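Local coordinates for protein homoserine dehydrogenase (Thermoplasma acidophilum, PDB 3ING) that probably catalyses the NADP-dependent interconversion of aspartate semialdehyde and homoserine, a step in threonine and methionine biosynthesis, at residues A[153-156]-A[157-161]; A[275-278]-A[279-282]. One frame throughout, in Å; residues are numbered along the deposited sequence.

Contact 1: residues A[153-156]-A[157-161]. With EDO (1,2-ethanediol), chain G.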
loop_
_atom_site.group_PDB
_atom_site.type_symbol
_atom_site.label_atom_id
_atom_site.label_comp_id
_atom_site.label_asym_id
_atom_site.label_seq_id
_atom_site.Cartn_x
_atom_site.Cartn_y
_atom_site.Cartn_z
ATOM N N SER A 153 4.906 2.315 3.905
ATOM C CA SER A 153 5.175 1.187 3.000
ATOM C C SER A 153 4.511 1.452 1.626
ATOM O O SER A 153 5.017 1.030 0.569
ATOM C CB SER A 153 4.668 -0.104 3.624
ATOM O OG SER A 153 3.281 -0.113 3.986
ATOM N N VAL A 154 3.363 2.147 1.667
ATOM C CA VAL A 154 2.632 2.550 0.433
ATOM C C VAL A 154 3.434 3.609 -0.323
ATOM O O VAL A 154 3.623 3.555 -1.555
ATOM C CB VAL A 154 1.248 3.070 0.790
ATOM C CG1 VAL A 154 0.534 3.715 -0.422
ATOM C CG2 VAL A 154 0.409 1.925 1.426
ATOM N N LEU A 155 3.897 4.592 0.430
ATOM C CA LEU A 155 4.696 5.681 -0.147
ATOM C C LEU A 155 6.012 5.136 -0.669
ATOM O O LEU A 155 6.474 5.582 -1.721
ATOM C CB LEU A 155 4.929 6.799 0.872
ATOM C CG LEU A 155 3.747 7.646 1.347
ATOM C CD1 LEU A 155 4.174 8.566 2.421
ATOM C CD2 LEU A 155 3.149 8.427 0.214
ATOM N N ASP A 156 6.603 4.145 0.014
ATOM C CA ASP A 156 7.884 3.572 -0.426
ATOM C C ASP A 156 7.776 2.597 -1.606
ATOM O O ASP A 156 8.670 2.513 -2.415
ATOM C CB ASP A 156 8.581 2.796 0.713
ATOM C CG ASP A 156 9.168 3.700 1.796
ATOM O OD1 ASP A 156 9.304 4.896 1.532
ATOM O OD2 ASP A 156 9.497 3.197 2.902
ATOM N N TYR A 157 6.724 1.791 -1.666
ATOM C CA TYR A 157 6.698 0.715 -2.659
ATOM C C TYR A 157 5.513 0.644 -3.606
ATOM O O TYR A 157 5.504 -0.228 -4.480
ATOM C CB TYR A 157 6.789 -0.637 -1.916
ATOM C CG TYR A 157 7.996 -0.719 -1.027
ATOM C CD1 TYR A 157 9.274 -0.829 -1.576
ATOM C CD2 TYR A 157 7.886 -0.615 0.349
ATOM C CE1 TYR A 157 10.378 -0.854 -0.773
ATOM C CE2 TYR A 157 8.989 -0.635 1.147
ATOM C CZ TYR A 157 10.228 -0.785 0.586
ATOM O OH TYR A 157 11.369 -0.820 1.378
ATOM N N SER A 158 4.512 1.508 -3.426
ATOM C CA SER A 158 3.303 1.472 -4.254
ATOM C C SER A 158 3.154 2.644 -5.222
ATOM O O SER A 158 2.445 2.517 -6.209
ATOM C CB SER A 158 2.056 1.420 -3.378
ATOM O OG SER A 158 1.920 0.179 -2.692
ATOM N N ILE A 159 3.806 3.773 -4.961
ATOM C CA ILE A 159 3.709 4.958 -5.845
ATOM C C ILE A 159 5.080 5.553 -6.197
ATOM O O ILE A 159 5.283 6.762 -6.244
ATOM C CB ILE A 159 2.791 6.035 -5.224
ATOM C CG1 ILE A 159 3.343 6.502 -3.857
ATOM C CG2 ILE A 159 1.431 5.498 -5.041
ATOM C CD1 ILE A 159 2.619 7.716 -3.288
ATOM N N LEU A 160 6.029 4.675 -6.488
ATOM C CA LEU A 160 7.395 5.085 -6.847
ATOM C C LEU A 160 7.512 6.120 -7.981
ATOM O O LEU A 160 8.358 6.998 -7.921
ATOM C CB LEU A 160 8.262 3.849 -7.173
ATOM C CG LEU A 160 8.688 3.000 -5.974
ATOM C CD1 LEU A 160 9.137 1.649 -6.434
ATOM C CD2 LEU A 160 9.827 3.764 -5.198
ATOM N N PRO A 161 6.676 6.038 -9.018
ATOM C CA PRO A 161 6.830 7.016 -10.084
ATOM C C PRO A 161 6.400 8.451 -9.762
ATOM O O PRO A 161 6.711 9.359 -10.524
ATOM C CB PRO A 161 5.898 6.493 -11.175
ATOM C CG PRO A 161 5.436 5.200 -10.731
ATOM C CD PRO A 161 5.599 5.091 -9.293
HETATM C C1 EDO G . 11.455 4.634 5.364
HETATM O O1 EDO G . 10.067 4.587 5.042
HETATM C C2 EDO G . 12.211 5.482 4.331
HETATM O O2 EDO G . 11.649 5.457 2.992
HETATM O O HOH W 1 2.903 -1.473 -0.622
#
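One face of the Y157 ring rests on the methylene of the residue before it: D156 CB stands 3.7 Å from the Y157 ring centroid and 22° off the normal, a CH-pi contact displaced toward the rim. S153 O approaches the same ring obliquely, 3.3 Å from Y157 CD2. This is the C-terminal end of helix 152-157, where the last carbonyls are met by amides at and just past the end: Y157 N bonds to S153 O and S158 N to V154 O, each at 2.9 Å, while I159 N makes a weak bond to that same V154 O. With CG anti to its carbonyl carbon (chi1 -56°), the tyrosine turns back over D156 and meets Y157 of the second subunit, the ring planes about 30° apart. A serine at Y157 would remove the ring from both subunits, and would probably leave D156 CB without its aromatic cover and open a gap where the two rings meet. Beyond the ring, the D156 carboxylate takes an ethanediol, probably from the crystallisation liquor, by both oxygens, and its OD2 also forms a salt bridge with R140. On the other flank L155 and I159 lie side by side, CD2 of L155 touching CD1 of I159 at 3.6 Å, and both pack on I289 of strand 286-291 and V164 of strand 164-170. S153 OG and S158 OG bond reciprocally to S158 OG and S153 OG of the second subunit. Water 1 sits 2.8 Å from S158 OG and donates only weakly to S153 O.

Contact 2: residues A[275-278]-A[279-282]; sequences DFLM and SIGM. With EDO (1,2-ethanediol), chain F.
S279 holds its OG between the backbone N and the carbonyl carbon (chi1 75°), while F276 sends CG anti to its own N (chi1 170°), and the two rotations bring hydroxyl and ring together. S279 OG lies 3.3 Å above the plane of the F276 ring, toward the rim, with CE1 of F276 its nearest ring atom. The same hydroxyl donates to F276 O at 2.8 Å, in the carbonyl plane, and S279 N donates to that oxygen from well above the plane, so two donors from one residue grip a single carbonyl. These are successive beta turns, M278 N bonding to D275 O at 3.0 Å and S279 N to F276 O, in the loop joining strands 261-270 and 286-291 of the antiparallel sheet, and they open with an Asx turn: D275 OD1 accepts from L277 N at 2.9 Å, while OD2 of D275 forms a salt bridge with R168. L277 and I280 run side by side, with L277 CD2 and I280 CD1 3.7 Å apart, and both pack on I170 of strand 164-170. F276 and S279 each pack against their own counterparts in the second subunit. I280 N reaches L277 O only weakly, whereas water 2 bridges more closely, donating to both L277 O and I280 O at 2.7 Å.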
loop_
_atom_site.group_PDB
_atom_site.type_symbol
_atom_site.label_atom_id
_atom_site.label_comp_id
_atom_site.label_asym_id
_atom_site.label_seq_id
_atom_site.Cartn_x
_atom_site.Cartn_y
_atom_site.Cartn_z
ATOM N N ASP A 275 -16.508 13.796 1.479
ATOM C CA ASP A 275 -15.076 13.715 1.729
ATOM C C ASP A 275 -14.715 12.268 2.018
ATOM O O ASP A 275 -15.409 11.637 2.793
ATOM C CB ASP A 275 -14.785 14.575 2.954
ATOM C CG ASP A 275 -13.298 14.813 3.195
ATOM O OD1 ASP A 275 -12.486 13.869 3.091
ATOM O OD2 ASP A 275 -12.967 15.971 3.532
ATOM N N PHE A 276 -13.626 11.740 1.463
ATOM C CA PHE A 276 -13.238 10.343 1.766
ATOM C C PHE A 276 -13.076 10.119 3.256
ATOM O O PHE A 276 -13.393 9.066 3.789
ATOM C CB PHE A 276 -11.936 9.935 1.081
ATOM C CG PHE A 276 -11.389 8.608 1.564
ATOM C CD1 PHE A 276 -11.991 7.428 1.180
ATOM C CD2 PHE A 276 -10.315 8.550 2.437
ATOM C CE1 PHE A 276 -11.553 6.208 1.658
ATOM C CE2 PHE A 276 -9.857 7.347 2.906
ATOM C CZ PHE A 276 -10.471 6.156 2.501
ATOM N N LEU A 277 -12.600 11.136 3.938
ATOM C CA LEU A 277 -12.283 10.980 5.355
ATOM C C LEU A 277 -13.523 10.737 6.189
ATOM O O LEU A 277 -13.436 10.230 7.321
ATOM C CB LEU A 277 -11.488 12.194 5.872
ATOM C CG LEU A 277 -10.097 12.412 5.269
ATOM C CD1 LEU A 277 -9.370 13.644 5.934
ATOM C CD2 LEU A 277 -9.289 11.098 5.361
HETATM N N MSE A 278 -14.676 11.130 5.668
HETATM C CA MSE A 278 -15.923 10.849 6.352
HETATM C C MSE A 278 -16.329 9.385 6.204
HETATM O O MSE A 278 -17.247 8.955 6.887
HETATM C CB MSE A 278 -17.043 11.769 5.827
HETATM C CG MSE A 278 -16.910 13.200 6.360
HETATM SE SE MSE A 278 -17.180 13.353 8.289
HETATM C CE MSE A 278 -18.990 12.903 8.214
ATOM N N SER A 279 -15.632 8.600 5.362
ATOM C CA SER A 279 -15.947 7.177 5.261
ATOM C C SER A 279 -15.292 6.400 6.412
ATOM O O SER A 279 -15.603 5.242 6.629
ATOM C CB SER A 279 -15.462 6.556 3.942
ATOM O OG SER A 279 -14.042 6.358 3.932
ATOM N N ILE A 280 -14.368 7.044 7.120
ATOM C CA ILE A 280 -13.631 6.364 8.171
ATOM C C ILE A 280 -14.479 6.198 9.422
ATOM O O ILE A 280 -15.014 7.168 9.988
ATOM C CB ILE A 280 -12.320 7.076 8.470
ATOM C CG1 ILE A 280 -11.473 7.171 7.196
ATOM C CG2 ILE A 280 -11.538 6.350 9.605
ATOM C CD1 ILE A 280 -10.289 8.189 7.347
ATOM N N GLY A 281 -14.570 4.954 9.867
ATOM C CA GLY A 281 -15.420 4.590 10.994
ATOM C C GLY A 281 -14.838 5.040 12.316
ATOM O O GLY A 281 -13.669 5.438 12.419
HETATM N N MSE A 282 -15.685 4.969 13.335
HETATM C CA MSE A 282 -15.356 5.419 14.699
HETATM C C MSE A 282 -14.059 4.863 15.217
HETATM O O MSE A 282 -13.358 5.548 15.940
HETATM C CB MSE A 282 -16.474 4.978 15.661
HETATM C CG MSE A 282 -16.233 5.351 17.123
HETATM SE SE MSE A 282 -16.201 7.301 17.338
HETATM C CE MSE A 282 -18.163 7.645 17.306
HETATM C C1 EDO F . -11.617 8.424 14.100
HETATM O O1 EDO F . -12.636 7.689 13.405
HETATM C C2 EDO F . -11.562 8.048 15.583
HETATM O O2 EDO F . -10.575 7.026 15.796
HETATM O O HOH W 2 -14.637 9.857 9.745
#

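The two contacts follow one another along the chain, their centres 23 Å apart and their nearest atoms about 11 Å apart, so they do not touch. What connects them is strand 164-170, which L155 and I159 of contact 1 and L277 and I280 of contact 2 all pack against, and the second subunit, which both touch. Contact 1 lies nearer the sodium ion: the S153 side chain is about 7 Å from it and about 14 Å from NADPH, and that of L155 about 12 Å from K217, the predicted proton donor. Contact 2 lies away from the active site and the cofactor, the I280 side chain being about 12 Å from the sodium ion.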